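Local coordinates for beta-agarase AgaA (Microbulbifer thermotolerans, PDB 3WZ1), which hydrolyses the beta-1,4-galactosidic linkages of agarose in endo fashion, releasing mainly neoagarotetraose, through the GH16 catalytic domain described here, at residues Phe42-Ile51 against Leu89-Pro97. Residues are numbered along the deposited sequence; the frame is centred on the assembly and turned at random.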
loop_
_atom_site.group_PDB
_atom_site.type_symbol
_atom_site.label_atom_id
_atom_site.label_comp_id
_atom_site.label_asym_id
_atom_site.label_seq_id
_atom_site.Cartn_x
_atom_site.Cartn_y
_atom_site.Cartn_z
ATOM N N PHE A 42 12.395 13.812 -5.493
ATOM C CA PHE A 42 11.498 13.193 -4.511
ATOM C C PHE A 42 10.330 14.118 -4.187
ATOM O O PHE A 42 9.162 13.725 -4.214
ATOM C CB PHE A 42 12.259 12.834 -3.235
ATOM C CG PHE A 42 11.385 12.289 -2.145
ATOM C CD1 PHE A 42 11.088 10.931 -2.108
ATOM C CD2 PHE A 42 10.871 13.111 -1.147
ATOM C CE1 PHE A 42 10.279 10.417 -1.100
ATOM C CE2 PHE A 42 10.065 12.605 -0.136
ATOM C CZ PHE A 42 9.777 11.255 -0.116
ATOM N N TYR A 43 10.645 15.371 -3.884
ATOM C CA TYR A 43 9.637 16.320 -3.447
ATOM C C TYR A 43 8.718 16.844 -4.557
ATOM O O TYR A 43 7.713 17.493 -4.271
ATOM C CB TYR A 43 10.293 17.485 -2.676
ATOM C CG TYR A 43 10.885 17.103 -1.326
ATOM C CD1 TYR A 43 10.098 16.538 -0.325
ATOM C CD2 TYR A 43 12.226 17.366 -1.013
ATOM C CE1 TYR A 43 10.621 16.209 0.919
ATOM C CE2 TYR A 43 12.742 17.048 0.233
ATOM C CZ TYR A 43 11.933 16.478 1.196
ATOM O OH TYR A 43 12.427 16.138 2.450
ATOM N N GLU A 44 9.022 16.529 -5.817
ATOM C CA GLU A 44 8.101 16.861 -6.888
ATOM C C GLU A 44 6.778 16.103 -6.734
ATOM O O GLU A 44 5.718 16.589 -7.159
ATOM C CB GLU A 44 8.690 16.549 -8.261
ATOM C CG GLU A 44 9.779 17.490 -8.755
ATOM C CD GLU A 44 10.445 16.943 -10.020
ATOM O OE1 GLU A 44 9.780 16.199 -10.785
ATOM O OE2 GLU A 44 11.642 17.207 -10.243
ATOM N N ARG A 45 6.845 14.910 -6.150
ATOM C CA ARG A 45 5.660 14.061 -6.006
ATOM C C ARG A 45 5.246 13.773 -4.574
ATOM O O ARG A 45 4.055 13.572 -4.308
ATOM C CB ARG A 45 5.904 12.710 -6.690
ATOM C CG ARG A 45 5.982 12.796 -8.202
ATOM C CD ARG A 45 6.413 11.477 -8.805
ATOM N NE ARG A 45 6.324 11.578 -10.257
ATOM C CZ ARG A 45 7.213 12.189 -11.032
ATOM N NH1 ARG A 45 8.324 12.734 -10.535
ATOM N NH2 ARG A 45 6.975 12.269 -12.330
ATOM N N TRP A 46 6.237 13.682 -3.685
ATOM C CA TRP A 46 6.065 13.039 -2.374
ATOM C C TRP A 46 6.353 13.947 -1.213
ATOM O O TRP A 46 7.140 14.892 -1.319
ATOM C CB TRP A 46 6.986 11.810 -2.227
ATOM C CG TRP A 46 6.837 10.839 -3.381
ATOM C CD1 TRP A 46 7.708 10.659 -4.410
ATOM C CD2 TRP A 46 5.720 9.974 -3.635
ATOM N NE1 TRP A 46 7.208 9.716 -5.288
ATOM C CE2 TRP A 46 5.993 9.284 -4.831
ATOM C CE3 TRP A 46 4.532 9.693 -2.950
ATOM C CZ2 TRP A 46 5.102 8.353 -5.373
ATOM C CZ3 TRP A 46 3.657 8.765 -3.484
ATOM C CH2 TRP A 46 3.948 8.111 -4.676
ATOM N N LYS A 47 5.721 13.638 -0.097
ATOM C CA LYS A 47 6.131 14.175 1.195
ATOM C C LYS A 47 6.508 13.017 2.109
ATOM O O LYS A 47 6.011 11.887 1.938
ATOM C CB LYS A 47 5.004 15.016 1.821
ATOM C CG LYS A 47 3.775 14.203 2.253
ATOM C CD LYS A 47 2.660 14.992 2.935
ATOM C CE LYS A 47 3.013 15.456 4.350
ATOM N NZ LYS A 47 3.184 14.471 5.473
ATOM N N GLU A 48 7.377 13.279 3.089
ATOM C CA GLU A 48 7.626 12.282 4.134
ATOM C C GLU A 48 6.423 12.226 5.062
ATOM O O GLU A 48 5.776 13.253 5.309
ATOM C CB GLU A 48 8.887 12.622 4.922
ATOM C CG GLU A 48 10.147 12.460 4.074
ATOM C CD GLU A 48 11.186 13.527 4.324
ATOM O OE1 GLU A 48 12.357 13.169 4.562
ATOM O OE2 GLU A 48 10.806 14.732 4.248
ATOM N N GLY A 49 6.136 11.050 5.596
ATOM C CA GLY A 49 5.064 10.862 6.577
ATOM C C GLY A 49 3.739 10.473 5.970
ATOM O O GLY A 49 3.694 9.664 5.040
ATOM N N PHE A 50 2.680 11.083 6.497
ATOM C CA PHE A 50 1.297 10.634 6.349
ATOM C C PHE A 50 0.493 11.798 5.778
ATOM O O PHE A 50 1.044 12.867 5.436
ATOM C CB PHE A 50 0.820 10.198 7.768
ATOM C CG PHE A 50 -0.582 9.634 7.863
ATOM C CD1 PHE A 50 -0.999 8.550 7.103
ATOM C CD2 PHE A 50 -1.489 10.165 8.777
ATOM C CE1 PHE A 50 -2.278 8.048 7.221
ATOM C CE2 PHE A 50 -2.773 9.645 8.902
ATOM C CZ PHE A 50 -3.168 8.572 8.122
ATOM N N ILE A 51 -0.821 11.615 5.654
ATOM C CA ILE A 51 -1.693 12.701 5.166
ATOM C C ILE A 51 -1.839 13.836 6.172
ATOM O O ILE A 51 -2.272 14.934 5.796
ATOM C CB ILE A 51 -3.090 12.209 4.736
ATOM C CG1 ILE A 51 -3.791 11.447 5.870
ATOM C CG2 ILE A 51 -2.989 11.329 3.497
ATOM C CD1 ILE A 51 -5.274 11.290 5.650
ATOM N N LEU A 89 9.414 3.691 11.632
ATOM C CA LEU A 89 9.080 3.132 10.310
ATOM C C LEU A 89 9.017 4.199 9.232
ATOM O O LEU A 89 8.563 5.330 9.475
ATOM C CB LEU A 89 7.726 2.396 10.353
ATOM C CG LEU A 89 7.640 1.210 11.302
ATOM C CD1 LEU A 89 6.226 0.662 11.358
ATOM C CD2 LEU A 89 8.607 0.123 10.864
ATOM N N GLY A 90 9.422 3.838 8.018
ATOM C CA GLY A 90 9.297 4.741 6.893
ATOM C C GLY A 90 7.864 4.940 6.444
ATOM O O GLY A 90 7.002 4.051 6.604
ATOM N N SER A 91 7.623 6.100 5.845
ATOM C CA SER A 91 6.341 6.407 5.234
ATOM C C SER A 91 6.504 7.579 4.313
ATOM O O SER A 91 7.150 8.556 4.688
ATOM C CB SER A 91 5.291 6.754 6.287
ATOM O OG SER A 91 4.054 7.083 5.673
ATOM N N ILE A 92 5.926 7.497 3.118
ATOM C CA ILE A 92 5.806 8.647 2.226
ATOM C C ILE A 92 4.370 8.710 1.717
ATOM O O ILE A 92 3.661 7.680 1.647
ATOM C CB ILE A 92 6.851 8.625 1.063
ATOM C CG1 ILE A 92 6.432 7.661 -0.070
ATOM C CG2 ILE A 92 8.254 8.329 1.584
ATOM C CD1 ILE A 92 7.321 7.804 -1.288
ATOM N N THR A 93 3.928 9.928 1.385
ATOM C CA THR A 93 2.570 10.192 0.935
ATOM C C THR A 93 2.621 11.115 -0.281
ATOM O O THR A 93 3.454 12.029 -0.353
ATOM C CB THR A 93 1.740 10.840 2.080
ATOM O OG1 THR A 93 1.623 9.923 3.177
ATOM C CG2 THR A 93 0.362 11.217 1.626
ATOM N N SER A 94 1.731 10.885 -1.242
ATOM C CA SER A 94 1.656 11.778 -2.406
ATOM C C SER A 94 1.196 13.178 -1.975
ATOM O O SER A 94 0.390 13.340 -1.066
ATOM C CB SER A 94 0.733 11.206 -3.492
ATOM O OG SER A 94 -0.625 11.129 -3.101
ATOM N N LYS A 95 1.737 14.191 -2.639
ATOM C CA LYS A 95 1.322 15.566 -2.356
ATOM C C LYS A 95 -0.086 15.863 -2.874
ATOM O O LYS A 95 -0.803 16.695 -2.294
ATOM C CB LYS A 95 2.332 16.555 -2.939
ATOM C CG LYS A 95 3.638 16.538 -2.182
ATOM C CD LYS A 95 4.596 17.628 -2.626
ATOM C CE LYS A 95 5.685 17.883 -1.589
ATOM N NZ LYS A 95 6.610 18.944 -2.105
ATOM N N ALA A 96 -0.484 15.165 -3.930
ATOM C CA ALA A 96 -1.812 15.324 -4.515
ATOM C C ALA A 96 -2.531 13.981 -4.522
ATOM O O ALA A 96 -1.874 12.957 -4.604
ATOM C CB ALA A 96 -1.679 15.835 -5.934
ATOM N N PRO A 97 -3.868 13.994 -4.444
ATOM C CA PRO A 97 -4.643 12.771 -4.425
ATOM C C PRO A 97 -5.108 12.342 -5.807
ATOM O O PRO A 97 -5.018 13.121 -6.777
ATOM C CB PRO A 97 -5.846 13.157 -3.584
ATOM C CG PRO A 97 -6.088 14.587 -3.970
ATOM C CD PRO A 97 -4.731 15.180 -4.234
HETATM O O HOH W 1 1.761 14.398 -5.863
#
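Lys95 reaches across to the short, weakly bonded helix ahead of strand 46-48, and its atoms can be followed outward. CB and CG pass Arg45 O, CD passes Tyr43 O, and CE comes 3.3 Å from Trp46 O. At the tip, NZ donates a hydrogen bond to Tyr43 O at 2.8 Å, in the carbonyl plane and on a lone pair. With CG anti to the carbonyl carbon (chi1 -71°), the extended chain carries NZ back to Tyr43 O, while Lys95 N hydrogen-bonds to Arg45 O. Next along, Lys47 and Thr93 exchange two backbone hydrogen bonds, Lys47 N to Thr93 O being nearly straight (173°). This antiparallel pairing adds the short strand 46-48 to strand 87-94 of the GH16 beta-jelly roll. Lys47 CG packs 3.9 Å from Thr93 CB, then the chain bends at chi3 and chi4, letting NZ hydrogen-bond to both Glu48 O and Phe50 O. Cut back to an alanine, Lys47 would probably leave both carbonyls without the ammonium, that of Phe50 less firmly placed. In the same loop Gly49 O receives hydrogen bonds from Ser91 OG and Thr93 OG1 from opposite faces of its carbonyl plane. On the side of the strand away from the Thr93 side chain, Ile92 sets CD1 over the Trp46 five-membered ring, 3.8 Å from its centroid, and CG2 at the Phe42 ring edge, 3.7 Å from CZ; Trp46 NE1 itself is hydrogen-bonded to Asp27 OD2.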